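Local structure of putative nucleoside-diphosphate-sugar epimerase (Staphylococcus aureus subsp. aureus, 3E48) at residues 80-85 and 119-124; 113-118 and 240-245; 142-147 and 271-276; 168-173 and 199-204. The protein is of unproven function but probably binds a dinucleotide through its Rossmann-like domain and may act on a nucleoside-diphosphate sugar or a related substrate. All coordinates share one frame; numbering follows the deposited sequence.

Contact 1: 80-85 and 119-124; sequences FKRIPE and PYFGYA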
loop_
_atom_site.group_PDB
_atom_site.type_symbol
_atom_site.label_atom_id
_atom_site.label_comp_id
_atom_site.label_asym_id
_atom_site.label_seq_id
_atom_site.Cartn_x
_atom_site.Cartn_y
_atom_site.Cartn_z
ATOM N N PHE B 80 -2.038 5.905 -9.376
ATOM C CA PHE B 80 -2.304 5.013 -10.500
ATOM C C PHE B 80 -1.335 5.223 -11.656
ATOM O O PHE B 80 -0.965 4.274 -12.348
ATOM C CB PHE B 80 -3.734 5.200 -11.014
ATOM C CG PHE B 80 -4.142 4.179 -12.039
ATOM C CD1 PHE B 80 -4.431 2.871 -11.661
ATOM C CD2 PHE B 80 -4.223 4.519 -13.386
ATOM C CE1 PHE B 80 -4.796 1.917 -12.610
ATOM C CE2 PHE B 80 -4.587 3.572 -14.343
ATOM C CZ PHE B 80 -4.874 2.269 -13.954
ATOM N N LYS B 81 -0.931 6.468 -11.868
ATOM C CA LYS B 81 -0.016 6.784 -12.952
ATOM C C LYS B 81 1.432 6.422 -12.641
ATOM O O LYS B 81 2.218 6.182 -13.557
ATOM C CB LYS B 81 -0.113 8.268 -13.308
ATOM C CG LYS B 81 -1.375 8.632 -14.082
ATOM C CD LYS B 81 -1.381 10.104 -14.488
ATOM C CE LYS B 81 -0.112 10.484 -15.246
ATOM N NZ LYS B 81 0.089 9.669 -16.479
ATOM N N ARG B 82 1.788 6.364 -11.360
ATOM C CA ARG B 82 3.163 6.037 -10.999
ATOM C C ARG B 82 3.403 4.527 -10.845
ATOM O O ARG B 82 4.512 4.053 -11.066
ATOM C CB ARG B 82 3.569 6.770 -9.712
ATOM C CG ARG B 82 5.073 6.750 -9.461
ATOM C CD ARG B 82 5.460 7.303 -8.097
ATOM N NE ARG B 82 5.131 8.717 -7.922
ATOM C CZ ARG B 82 5.435 9.418 -6.833
ATOM N NH1 ARG B 82 6.078 8.835 -5.831
ATOM N NH2 ARG B 82 5.096 10.702 -6.737
ATOM N N ILE B 83 2.366 3.777 -10.481
ATOM C CA ILE B 83 2.460 2.327 -10.304
ATOM C C ILE B 83 3.290 1.550 -11.334
ATOM O O ILE B 83 4.086 0.687 -10.968
ATOM C CB ILE B 83 1.045 1.684 -10.273
ATOM C CG1 ILE B 83 0.295 2.164 -9.041
ATOM C CG2 ILE B 83 1.151 0.165 -10.279
ATOM C CD1 ILE B 83 1.028 1.901 -7.751
ATOM N N PRO B 84 3.100 1.824 -12.634
ATOM C CA PRO B 84 3.867 1.100 -13.658
ATOM C C PRO B 84 5.372 1.099 -13.387
ATOM O O PRO B 84 6.095 0.184 -13.776
ATOM C CB PRO B 84 3.496 1.839 -14.940
ATOM C CG PRO B 84 2.053 2.218 -14.675
ATOM C CD PRO B 84 2.133 2.746 -13.260
ATOM N N GLU B 85 5.814 2.139 -12.697
ATOM C CA GLU B 85 7.200 2.337 -12.308
ATOM C C GLU B 85 7.760 1.124 -11.567
ATOM O O GLU B 85 8.799 0.556 -11.940
ATOM C CB GLU B 85 7.224 3.532 -11.384
ATOM C CG GLU B 85 8.516 4.175 -11.150
ATOM C CD GLU B 85 8.297 5.478 -10.445
ATOM O OE1 GLU B 85 8.291 5.502 -9.194
ATOM O OE2 GLU B 85 8.089 6.469 -11.162
ATOM N N PRO B 119 -0.946 5.273 -1.626
ATOM C CA PRO B 119 -1.260 4.019 -2.321
ATOM C C PRO B 119 -0.044 3.473 -3.076
ATOM O O PRO B 119 0.212 2.266 -3.075
ATOM C CB PRO B 119 -2.392 4.417 -3.268
ATOM C CG PRO B 119 -3.069 5.535 -2.536
ATOM C CD PRO B 119 -1.888 6.336 -2.025
ATOM N N TYR B 120 0.701 4.368 -3.721
ATOM C CA TYR B 120 1.886 3.959 -4.469
ATOM C C TYR B 120 2.919 3.298 -3.571
ATOM O O TYR B 120 3.439 2.234 -3.899
ATOM C CB TYR B 120 2.538 5.157 -5.165
ATOM C CG TYR B 120 3.915 4.852 -5.728
ATOM C CD1 TYR B 120 4.063 4.165 -6.935
ATOM C CD2 TYR B 120 5.073 5.222 -5.036
ATOM C CE1 TYR B 120 5.326 3.857 -7.444
ATOM C CE2 TYR B 120 6.342 4.915 -5.536
ATOM C CZ TYR B 120 6.458 4.235 -6.739
ATOM O OH TYR B 120 7.707 3.937 -7.251
ATOM N N PHE B 121 3.215 3.919 -2.436
ATOM C CA PHE B 121 4.220 3.364 -1.539
ATOM C C PHE B 121 3.765 2.079 -0.870
ATOM O O PHE B 121 4.567 1.170 -0.654
ATOM C CB PHE B 121 4.642 4.420 -0.520
ATOM C CG PHE B 121 5.438 5.534 -1.131
ATOM C CD1 PHE B 121 6.718 5.290 -1.626
ATOM C CD2 PHE B 121 4.893 6.803 -1.273
ATOM C CE1 PHE B 121 7.448 6.296 -2.261
ATOM C CE2 PHE B 121 5.610 7.822 -1.906
ATOM C CZ PHE B 121 6.892 7.566 -2.402
ATOM N N GLY B 122 2.480 1.989 -0.545
ATOM C CA GLY B 122 1.988 0.763 0.048
ATOM C C GLY B 122 2.095 -0.349 -0.982
ATOM O O GLY B 122 2.498 -1.467 -0.669
ATOM N N TYR B 123 1.732 -0.035 -2.222
ATOM C CA TYR B 123 1.781 -0.999 -3.309
ATOM C C TYR B 123 3.204 -1.459 -3.608
ATOM O O TYR B 123 3.448 -2.652 -3.794
ATOM C CB TYR B 123 1.154 -0.376 -4.556
ATOM C CG TYR B 123 0.994 -1.302 -5.739
ATOM C CD1 TYR B 123 2.059 -1.557 -6.608
ATOM C CD2 TYR B 123 -0.247 -1.875 -6.027
ATOM C CE1 TYR B 123 1.887 -2.353 -7.746
ATOM C CE2 TYR B 123 -0.428 -2.669 -7.153
ATOM C CZ TYR B 123 0.637 -2.901 -8.009
ATOM O OH TYR B 123 0.431 -3.659 -9.138
ATOM N N ALA B 124 4.134 -0.509 -3.648
ATOM C CA ALA B 124 5.538 -0.800 -3.933
ATOM C C ALA B 124 6.145 -1.789 -2.937
ATOM O O ALA B 124 6.765 -2.784 -3.331
ATOM C CB ALA B 124 6.343 0.499 -3.936
#
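With CG anti to the backbone N (chi1 -166°) and the second torsion extended as well, R82 sends its chain out over Y120, whose own first torsion (chi1 169°) turns the ring to receive it. CD thus comes over the middle of the ring, 3.3 Å from the Y120 centroid and almost on the ring normal, a CH-pi contact. The bend at the third torsion then turns the guanidinium, R82 CZ standing 4.9 Å from the same centroid, still over the face, in a cation-pi interaction. Its plane is tilted well away from the ring's, so the two do not stack flat. A long aliphatic arm with a charged end suits this place, because R82 covers an aromatic face and still reaches the carbonyl of I76 through NE. In the Rossmann-like fold, helix 118-131 here packs beside the broken helical run 79-96, both lying against the parallel part of the sheet, where Y120 meets F71 and F103. Beyond the ring, E85 OE1 lies 2.6 Å from Y120 OH. One turn on in helix 118-131, Y123 is met by I83, whose branched chain offers two methyl groups to one ring: CG2 touches Y123 CE1 at 3.6 Å, and CD1 lies over one face. E85 OE2 is bonded to S74 and Y123 OH to E87, and the Y123 ring also meets F80 of the second subunit.

Contact 2: 113-118 and 240-245; sequences NPFHMS and GALLAS
One serine hydroxyl joins loop to helix here: S245 OG accepts the backbone N-H of H116 at 3.0 Å and at the same time donates to L242 O, one turn back in its own helix. The loop 113-118, which follows a strand of the Rossmann-like sheet and leads into helix 118-131, is thereby tied to helix 239-251, far along the chain. A chi1 of 76° sets OG between the backbone N and the carbonyl carbon of S245, a setting from which a helical serine can reach back to the carbonyl three residues earlier. A small hydroxyl suits the spot because the backbones come close, with the CA atoms of F115 and S245 only 4.7 Å apart.

The loop has its own scaffold. N113 forms an Asx turn, its OD1 taking the N-H of F115 in the carbonyl plane, and a type I beta turn runs from F115 to S118. Together they present three side chains to the helix. The imidazole of H116, being flat, can lie against the helix backbone, with L242 CA 4.0 Å from the ring centroid and over its face, a CH-pi contact; A241 O is over that ring as well. The forked end of L242 serves two apolar neighbours at once, CD2 reaching F115 CE1 at 3.7 Å and CD1 meeting selenium of M117, a selenomethionine. F115 is turned so that its ring edge looks at the helix backbone, and L242 O lies near the ring plane, 3.7 Å from F115 CE1.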
loop_
_atom_site.group_PDB
_atom_site.type_symbol
_atom_site.label_atom_id
_atom_site.label_comp_id
_atom_site.label_asym_id
_atom_site.label_seq_id
_atom_site.Cartn_x
_atom_site.Cartn_y
_atom_site.Cartn_z
ATOM N N ASN B 113 -3.048 6.538 5.794
ATOM C CA ASN B 113 -2.403 7.819 5.536
ATOM C C ASN B 113 -3.091 8.476 4.339
ATOM O O ASN B 113 -3.135 7.908 3.249
ATOM C CB ASN B 113 -0.910 7.623 5.258
ATOM C CG ASN B 113 -0.146 8.928 5.276
ATOM O OD1 ASN B 113 -0.442 9.831 4.507
ATOM N ND2 ASN B 113 0.839 9.036 6.165
ATOM N N PRO B 114 -3.633 9.693 4.533
ATOM C CA PRO B 114 -4.339 10.466 3.509
ATOM C C PRO B 114 -3.479 11.070 2.402
ATOM O O PRO B 114 -4.013 11.608 1.426
ATOM C CB PRO B 114 -5.055 11.533 4.327
ATOM C CG PRO B 114 -4.075 11.810 5.407
ATOM C CD PRO B 114 -3.630 10.420 5.815
ATOM N N PHE B 115 -2.158 10.996 2.553
ATOM C CA PHE B 115 -1.255 11.526 1.536
ATOM C C PHE B 115 -1.593 10.853 0.206
ATOM O O PHE B 115 -1.657 9.624 0.122
ATOM C CB PHE B 115 0.208 11.244 1.916
ATOM C CG PHE B 115 1.200 11.738 0.899
ATOM C CD1 PHE B 115 1.079 13.014 0.359
ATOM C CD2 PHE B 115 2.253 10.929 0.478
ATOM C CE1 PHE B 115 1.991 13.483 -0.588
ATOM C CE2 PHE B 115 3.172 11.387 -0.470
ATOM C CZ PHE B 115 3.040 12.666 -1.003
ATOM N N HIS B 116 -1.792 11.662 -0.832
ATOM C CA HIS B 116 -2.158 11.162 -2.153
ATOM C C HIS B 116 -1.267 10.079 -2.733
ATOM O O HIS B 116 -1.723 9.279 -3.546
ATOM C CB HIS B 116 -2.237 12.323 -3.143
ATOM C CG HIS B 116 -3.510 13.106 -3.057
ATOM N ND1 HIS B 116 -4.262 13.186 -1.906
ATOM C CD2 HIS B 116 -4.143 13.874 -3.976
ATOM C CE1 HIS B 116 -5.306 13.970 -2.119
ATOM N NE2 HIS B 116 -5.256 14.400 -3.365
HETATM N N MSE B 117 0.003 10.047 -2.342
HETATM C CA MSE B 117 0.881 9.020 -2.882
HETATM C C MSE B 117 1.011 7.804 -1.973
HETATM O O MSE B 117 1.782 6.893 -2.270
HETATM C CB MSE B 117 2.272 9.593 -3.182
HETATM C CG MSE B 117 2.275 10.766 -4.164
HETATM SE SE MSE B 117 1.309 10.445 -5.817
HETATM C CE MSE B 117 2.217 8.815 -6.337
ATOM N N SER B 118 0.263 7.760 -0.872
ATOM C CA SER B 118 0.384 6.595 0.003
ATOM C C SER B 118 0.055 5.276 -0.722
ATOM O O SER B 118 0.712 4.265 -0.486
ATOM C CB SER B 118 -0.485 6.747 1.267
ATOM O OG SER B 118 -1.858 6.657 0.981
ATOM N N GLY B 240 -1.629 20.663 -5.968
ATOM C CA GLY B 240 -2.150 21.413 -4.839
ATOM C C GLY B 240 -2.776 20.545 -3.764
ATOM O O GLY B 240 -2.385 20.607 -2.595
ATOM N N ALA B 241 -3.750 19.730 -4.152
ATOM C CA ALA B 241 -4.426 18.856 -3.201
ATOM C C ALA B 241 -3.470 17.801 -2.653
ATOM O O ALA B 241 -3.625 17.342 -1.521
ATOM C CB ALA B 241 -5.626 18.186 -3.863
ATOM N N LEU B 242 -2.484 17.415 -3.458
ATOM C CA LEU B 242 -1.511 16.414 -3.036
ATOM C C LEU B 242 -0.622 16.963 -1.925
ATOM O O LEU B 242 -0.361 16.286 -0.931
ATOM C CB LEU B 242 -0.655 15.967 -4.229
ATOM C CG LEU B 242 0.490 14.973 -3.984
ATOM C CD1 LEU B 242 0.788 14.204 -5.260
ATOM C CD2 LEU B 242 1.733 15.717 -3.502
ATOM N N LEU B 243 -0.153 18.195 -2.094
ATOM C CA LEU B 243 0.700 18.803 -1.084
ATOM C C LEU B 243 -0.101 19.005 0.201
ATOM O O LEU B 243 0.395 18.759 1.300
ATOM C CB LEU B 243 1.231 20.146 -1.583
ATOM C CG LEU B 243 2.371 20.760 -0.767
ATOM C CD1 LEU B 243 3.590 19.840 -0.798
ATOM C CD2 LEU B 243 2.717 22.118 -1.341
ATOM N N ALA B 244 -1.343 19.454 0.057
ATOM C CA ALA B 244 -2.198 19.671 1.216
ATOM C C ALA B 244 -2.422 18.358 1.966
ATOM O O ALA B 244 -2.374 18.325 3.193
ATOM C CB ALA B 244 -3.539 20.264 0.778
ATOM N N SER B 245 -2.646 17.275 1.225
ATOM C CA SER B 245 -2.889 15.974 1.847
ATOM C C SER B 245 -1.681 15.513 2.655
ATOM O O SER B 245 -1.815 14.759 3.624
ATOM C CB SER B 245 -3.240 14.916 0.787
ATOM O OG SER B 245 -2.100 14.468 0.073
#

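Contact 3: 142-147 and 271-276; sequences MYMDPL and QTLQSF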
loop_
_atom_site.group_PDB
_atom_site.type_symbol
_atom_site.label_atom_id
_atom_site.label_comp_id
_atom_site.label_asym_id
_atom_site.label_seq_id
_atom_site.Cartn_x
_atom_site.Cartn_y
_atom_site.Cartn_z
HETATM N N MSE B 142 10.447 13.634 5.879
HETATM C CA MSE B 142 10.277 14.792 4.995
HETATM C C MSE B 142 11.533 15.650 4.790
HETATM O O MSE B 142 12.199 16.025 5.749
HETATM C CB MSE B 142 9.133 15.676 5.517
HETATM C CG MSE B 142 8.676 16.754 4.540
HETATM SE SE MSE B 142 7.238 17.862 5.237
HETATM C CE MSE B 142 5.823 16.537 5.311
ATOM N N TYR B 143 11.845 15.975 3.536
ATOM C CA TYR B 143 13.024 16.794 3.242
ATOM C C TYR B 143 13.004 18.163 3.914
ATOM O O TYR B 143 11.992 18.865 3.884
ATOM C CB TYR B 143 13.166 17.052 1.739
ATOM C CG TYR B 143 13.270 15.839 0.854
ATOM C CD1 TYR B 143 14.201 14.834 1.112
ATOM C CD2 TYR B 143 12.475 15.729 -0.289
ATOM C CE1 TYR B 143 14.344 13.750 0.251
ATOM C CE2 TYR B 143 12.611 14.653 -1.154
ATOM C CZ TYR B 143 13.546 13.669 -0.879
ATOM O OH TYR B 143 13.689 12.610 -1.740
HETATM N N MSE B 144 14.136 18.556 4.491
HETATM C CA MSE B 144 14.250 19.877 5.113
HETATM C C MSE B 144 14.579 20.891 4.025
HETATM O O MSE B 144 14.188 22.052 4.105
HETATM C CB MSE B 144 15.406 19.923 6.115
HETATM C CG MSE B 144 15.126 19.368 7.483
HETATM SE SE MSE B 144 16.726 19.474 8.568
HETATM C CE MSE B 144 16.082 18.416 10.052
ATOM N N ASP B 145 15.312 20.430 3.017
ATOM C CA ASP B 145 15.785 21.279 1.931
ATOM C C ASP B 145 14.816 22.315 1.347
ATOM O O ASP B 145 15.170 23.486 1.212
ATOM C CB ASP B 145 16.368 20.394 0.821
ATOM C CG ASP B 145 17.456 19.469 1.335
ATOM O OD1 ASP B 145 17.149 18.591 2.173
ATOM O OD2 ASP B 145 18.623 19.618 0.918
ATOM N N PRO B 146 13.582 21.910 1.008
ATOM C CA PRO B 146 12.596 22.836 0.440
ATOM C C PRO B 146 12.339 24.091 1.277
ATOM O O PRO B 146 11.912 25.124 0.753
ATOM C CB PRO B 146 11.347 21.966 0.312
ATOM C CG PRO B 146 11.922 20.610 0.045
ATOM C CD PRO B 146 13.039 20.540 1.059
ATOM N N LEU B 147 12.599 24.005 2.575
ATOM C CA LEU B 147 12.370 25.139 3.459
ATOM C C LEU B 147 13.226 26.360 3.127
ATOM O O LEU B 147 12.791 27.493 3.327
ATOM C CB LEU B 147 12.598 24.728 4.919
ATOM C CG LEU B 147 11.611 23.686 5.461
ATOM C CD1 LEU B 147 12.006 23.271 6.866
ATOM C CD2 LEU B 147 10.204 24.270 5.445
ATOM N N GLN B 271 21.554 16.122 11.019
ATOM C CA GLN B 271 21.665 17.568 11.103
ATOM C C GLN B 271 20.320 18.200 11.448
ATOM O O GLN B 271 19.297 17.867 10.848
ATOM C CB GLN B 271 22.173 18.145 9.782
ATOM C CG GLN B 271 22.498 19.624 9.870
ATOM C CD GLN B 271 23.046 20.187 8.575
ATOM O OE1 GLN B 271 23.675 21.249 8.565
ATOM N NE2 GLN B 271 22.803 19.488 7.472
ATOM N N THR B 272 20.326 19.105 12.421
ATOM C CA THR B 272 19.113 19.798 12.848
ATOM C C THR B 272 18.722 20.840 11.813
ATOM O O THR B 272 19.541 21.241 10.984
ATOM C CB THR B 272 19.339 20.550 14.164
ATOM O OG1 THR B 272 20.292 21.601 13.941
ATOM C CG2 THR B 272 19.861 19.614 15.235
ATOM N N LEU B 273 17.474 21.295 11.863
ATOM C CA LEU B 273 17.032 22.315 10.919
ATOM C C LEU B 273 17.813 23.614 11.146
ATOM O O LEU B 273 18.226 24.277 10.191
ATOM C CB LEU B 273 15.530 22.579 11.067
ATOM C CG LEU B 273 14.940 23.693 10.195
ATOM C CD1 LEU B 273 15.253 23.443 8.724
ATOM C CD2 LEU B 273 13.438 23.748 10.409
ATOM N N GLN B 274 18.017 23.964 12.413
ATOM C CA GLN B 274 18.749 25.178 12.774
ATOM C C GLN B 274 20.128 25.180 12.114
ATOM O O GLN B 274 20.553 26.174 11.522
ATOM C CB GLN B 274 18.930 25.269 14.294
ATOM C CG GLN B 274 17.657 25.142 15.126
ATOM C CD GLN B 274 17.317 23.700 15.482
ATOM O OE1 GLN B 274 16.886 22.919 14.633
ATOM N NE2 GLN B 274 17.514 23.345 16.750
ATOM N N SER B 275 20.820 24.054 12.234
ATOM C CA SER B 275 22.149 23.890 11.661
ATOM C C SER B 275 22.104 23.955 10.138
ATOM O O SER B 275 22.959 24.576 9.503
ATOM C CB SER B 275 22.736 22.549 12.100
ATOM O OG SER B 275 23.978 22.301 11.469
ATOM N N PHE B 276 21.101 23.304 9.557
ATOM C CA PHE B 276 20.935 23.275 8.112
ATOM C C PHE B 276 20.758 24.674 7.540
ATOM O O PHE B 276 21.364 25.022 6.526
ATOM C CB PHE B 276 19.729 22.404 7.750
ATOM C CG PHE B 276 19.433 22.356 6.280
ATOM C CD1 PHE B 276 20.365 21.843 5.385
ATOM C CD2 PHE B 276 18.221 22.830 5.788
ATOM C CE1 PHE B 276 20.095 21.800 4.019
ATOM C CE2 PHE B 276 17.940 22.791 4.425
ATOM C CZ PHE B 276 18.880 22.275 3.539
#
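The N-capped start of helix 273-277 packs against the type I beta turn (M144 to L147) into which strand 134-143 of the Rossmann-like sheet runs out. M144, a selenomethionine, reaches across. Its chain is extended beyond CG, chi2 178° and chi3 -170°, and this carries CE to the chain just ahead of the helix, 3.4 Å from Q271 O. On the way the selenium passes L273 CB and stands 5.2 Å from the centroid of the F276 ring, an oblique Met-aromatic contact. A long, unbranched and apolar chain suits a span of this kind. L147 and L273 meet further along, crossing at about a right angle with their CD1 methyls 3.7 Å apart, and L207 of helix 204-215 packs on both. At the N-cap, T272 OG1 accepts the N-H of S275 at 3.0 Å; threonine suits this position because its short side chain can bring a hydroxyl oxygen to a backbone N-H that has no carbonyl partner within the helix. F276 brings its ring to the backbone of the turn beside D145, whose OD1 is bonded to the N-H of R174. The ring's end rests on D145 CA, 3.6 Å from F276 CE2.

Contact 4: 168-173 and 199-204; sequences RINYIT and GYSYDM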
loop_
_atom_site.group_PDB
_atom_site.type_symbol
_atom_site.label_atom_id
_atom_site.label_comp_id
_atom_site.label_asym_id
_atom_site.label_seq_id
_atom_site.Cartn_x
_atom_site.Cartn_y
_atom_site.Cartn_z
ATOM N N ARG B 168 3.075 16.890 14.757
ATOM C CA ARG B 168 4.527 16.982 14.709
ATOM C C ARG B 168 4.978 16.225 13.464
ATOM O O ARG B 168 4.550 15.093 13.231
ATOM C CB ARG B 168 5.138 16.352 15.963
ATOM C CG ARG B 168 4.732 17.044 17.260
ATOM C CD ARG B 168 5.199 16.253 18.471
ATOM N NE ARG B 168 6.653 16.157 18.534
ATOM C CZ ARG B 168 7.460 17.190 18.752
ATOM N NH1 ARG B 168 6.958 18.404 18.931
ATOM N NH2 ARG B 168 8.774 17.008 18.790
ATOM N N ILE B 169 5.830 16.855 12.663
ATOM C CA ILE B 169 6.323 16.237 11.436
ATOM C C ILE B 169 7.819 15.993 11.516
ATOM O O ILE B 169 8.586 16.890 11.880
ATOM C CB ILE B 169 6.041 17.131 10.200
ATOM C CG1 ILE B 169 4.533 17.232 9.946
ATOM C CG2 ILE B 169 6.716 16.553 8.962
ATOM C CD1 ILE B 169 4.137 18.284 8.944
ATOM N N ASN B 170 8.244 14.784 11.175
ATOM C CA ASN B 170 9.665 14.496 11.222
ATOM C C ASN B 170 10.323 14.911 9.912
ATOM O O ASN B 170 9.851 14.581 8.821
ATOM C CB ASN B 170 9.919 13.021 11.517
ATOM C CG ASN B 170 11.371 12.747 11.838
ATOM O OD1 ASN B 170 12.189 12.579 10.940
ATOM N ND2 ASN B 170 11.702 12.725 13.124
ATOM N N TYR B 171 11.417 15.657 10.055
ATOM C CA TYR B 171 12.189 16.200 8.941
ATOM C C TYR B 171 13.622 15.694 8.932
ATOM O O TYR B 171 14.183 15.389 9.980
ATOM C CB TYR B 171 12.269 17.720 9.048
ATOM C CG TYR B 171 11.036 18.474 8.635
ATOM C CD1 TYR B 171 10.875 18.903 7.319
ATOM C CD2 TYR B 171 10.056 18.812 9.568
ATOM C CE1 TYR B 171 9.776 19.658 6.938
ATOM C CE2 TYR B 171 8.946 19.566 9.199
ATOM C CZ TYR B 171 8.815 19.987 7.881
ATOM O OH TYR B 171 7.727 20.740 7.503
ATOM N N ILE B 172 14.219 15.656 7.745
ATOM C CA ILE B 172 15.605 15.216 7.583
ATOM C C ILE B 172 16.155 15.800 6.269
ATOM O O ILE B 172 15.407 15.988 5.308
ATOM C CB ILE B 172 15.687 13.661 7.584
ATOM C CG1 ILE B 172 17.144 13.205 7.496
ATOM C CG2 ILE B 172 14.873 13.089 6.421
ATOM C CD1 ILE B 172 17.323 11.711 7.690
ATOM N N THR B 173 17.451 16.106 6.229
ATOM C CA THR B 173 18.046 16.673 5.019
ATOM C C THR B 173 18.272 15.595 3.969
ATOM O O THR B 173 18.348 14.407 4.290
ATOM C CB THR B 173 19.427 17.330 5.286
ATOM O OG1 THR B 173 20.364 16.324 5.686
ATOM C CG2 THR B 173 19.329 18.393 6.361
ATOM N N GLY B 199 15.053 12.360 11.080
ATOM C CA GLY B 199 15.924 13.396 11.609
ATOM C C GLY B 199 15.368 13.935 12.916
ATOM O O GLY B 199 15.677 13.411 13.983
ATOM N N TYR B 200 14.556 14.986 12.836
ATOM C CA TYR B 200 13.949 15.564 14.029
ATOM C C TYR B 200 12.487 15.912 13.790
ATOM O O TYR B 200 12.113 16.371 12.708
ATOM C CB TYR B 200 14.698 16.828 14.472
ATOM C CG TYR B 200 16.161 16.588 14.748
ATOM C CD1 TYR B 200 17.105 16.696 13.727
ATOM C CD2 TYR B 200 16.598 16.187 16.016
ATOM C CE1 TYR B 200 18.443 16.406 13.956
ATOM C CE2 TYR B 200 17.937 15.895 16.256
ATOM C CZ TYR B 200 18.853 16.004 15.221
ATOM O OH TYR B 200 20.173 15.690 15.437
ATOM N N SER B 201 11.661 15.688 14.809
ATOM C CA SER B 201 10.236 15.995 14.725
ATOM C C SER B 201 9.988 17.368 15.328
ATOM O O SER B 201 10.451 17.672 16.434
ATOM C CB SER B 201 9.406 14.952 15.481
ATOM O OG SER B 201 9.489 13.677 14.864
ATOM N N TYR B 202 9.257 18.191 14.588
ATOM C CA TYR B 202 8.932 19.544 15.018
ATOM C C TYR B 202 7.445 19.787 14.830
ATOM O O TYR B 202 6.878 19.394 13.808
ATOM C CB TYR B 202 9.661 20.573 14.152
ATOM C CG TYR B 202 11.165 20.438 14.082
ATOM C CD1 TYR B 202 11.963 20.694 15.197
ATOM C CD2 TYR B 202 11.797 20.115 12.878
ATOM C CE1 TYR B 202 13.352 20.642 15.113
ATOM C CE2 TYR B 202 13.183 20.059 12.785
ATOM C CZ TYR B 202 13.956 20.326 13.904
ATOM O OH TYR B 202 15.327 20.289 13.814
ATOM N N ASP B 203 6.803 20.418 15.806
ATOM C CA ASP B 203 5.401 20.749 15.625
ATOM C C ASP B 203 5.521 22.021 14.789
ATOM O O ASP B 203 6.612 22.580 14.683
ATOM C CB ASP B 203 4.705 21.015 16.968
ATOM C CG ASP B 203 5.323 22.158 17.740
ATOM O OD1 ASP B 203 4.806 22.472 18.830
ATOM O OD2 ASP B 203 6.320 22.742 17.268
HETATM N N MSE B 204 4.433 22.483 14.187
HETATM C CA MSE B 204 4.530 23.673 13.348
HETATM C C MSE B 204 4.888 24.944 14.111
HETATM O O MSE B 204 5.370 25.915 13.524
HETATM C CB MSE B 204 3.233 23.874 12.567
HETATM C CG MSE B 204 2.944 22.756 11.566
HETATM SE SE MSE B 204 4.387 22.459 10.289
HETATM C CE MSE B 204 5.359 21.061 11.219
HETATM O O HOH W 1 14.213 11.255 14.437
#
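I169 and Y202 pair across two antiparallel strands, 168-172 and 200-203, of the mixed sheet that extends the Rossmann-like core. Backbone bonds come first. I169 N gives its proton to Y202 O at 3.0 Å, and Y202 N returns a bond to I169 O. Y171 and Y200 exchange a second pair, Y171 N to Y200 O at 2.8 Å and Y200 N to Y171 O at 2.9 Å. Across from Y171 the strand forms a classic beta bulge, G199 and Y200 both facing it. G199 CA comes 3.1 Å from Y171 O, close quarters that suit a residue without a side chain.

Apolar groups share the face of I169 and Y171. The methyl CE of M204, a selenomethionine, sits 3.8 Å from I169 CD1, and Y171 CD2 meets the edge of the Y202 ring, CD2 to CD2, at 4.0 Å. Y202 OH accepts from L273 N.

Polar side chains hold the face of N170 and S201. R168 passes D203 CB obliquely, and its NH1 forms a salt bridge with E206. S201 OG is also bonded to D256. Asparagine suits the bulge because one flat amide both accepts and donates. With CG anti to the backbone N (chi1 -169°), the amide reaches across the strands: N170 OD1 takes G199 N at 2.9 Å on a lone pair, while ND2 gives to S201 OG in the amide plane and to a water that donates to G199 O at 2.6 Å.

Contacts 1, 2 and 4 are buried, whereas contact 3 is only partly so. Contacts 3 and 4 both reach the same sheet: the end of strand 134-143 pairs with strand 168-172 through the backbone of I172, and their centres are 9 Å apart. Contact 4 is built on strand pairing, contact 3 on apolar side chains. Contacts 1 and 2 share the run from loop 113-118 into helix 118-131, and R82 packs on M117; both also touch the second subunit, which contacts 3 and 4 do not. Contact 1 joins helices through aromatic and charged groups; contact 2 joins a loop to a helix by a serine hydroxyl and apolar packing. Contacts 1 and 3 lie on opposite sides of the chain's centre.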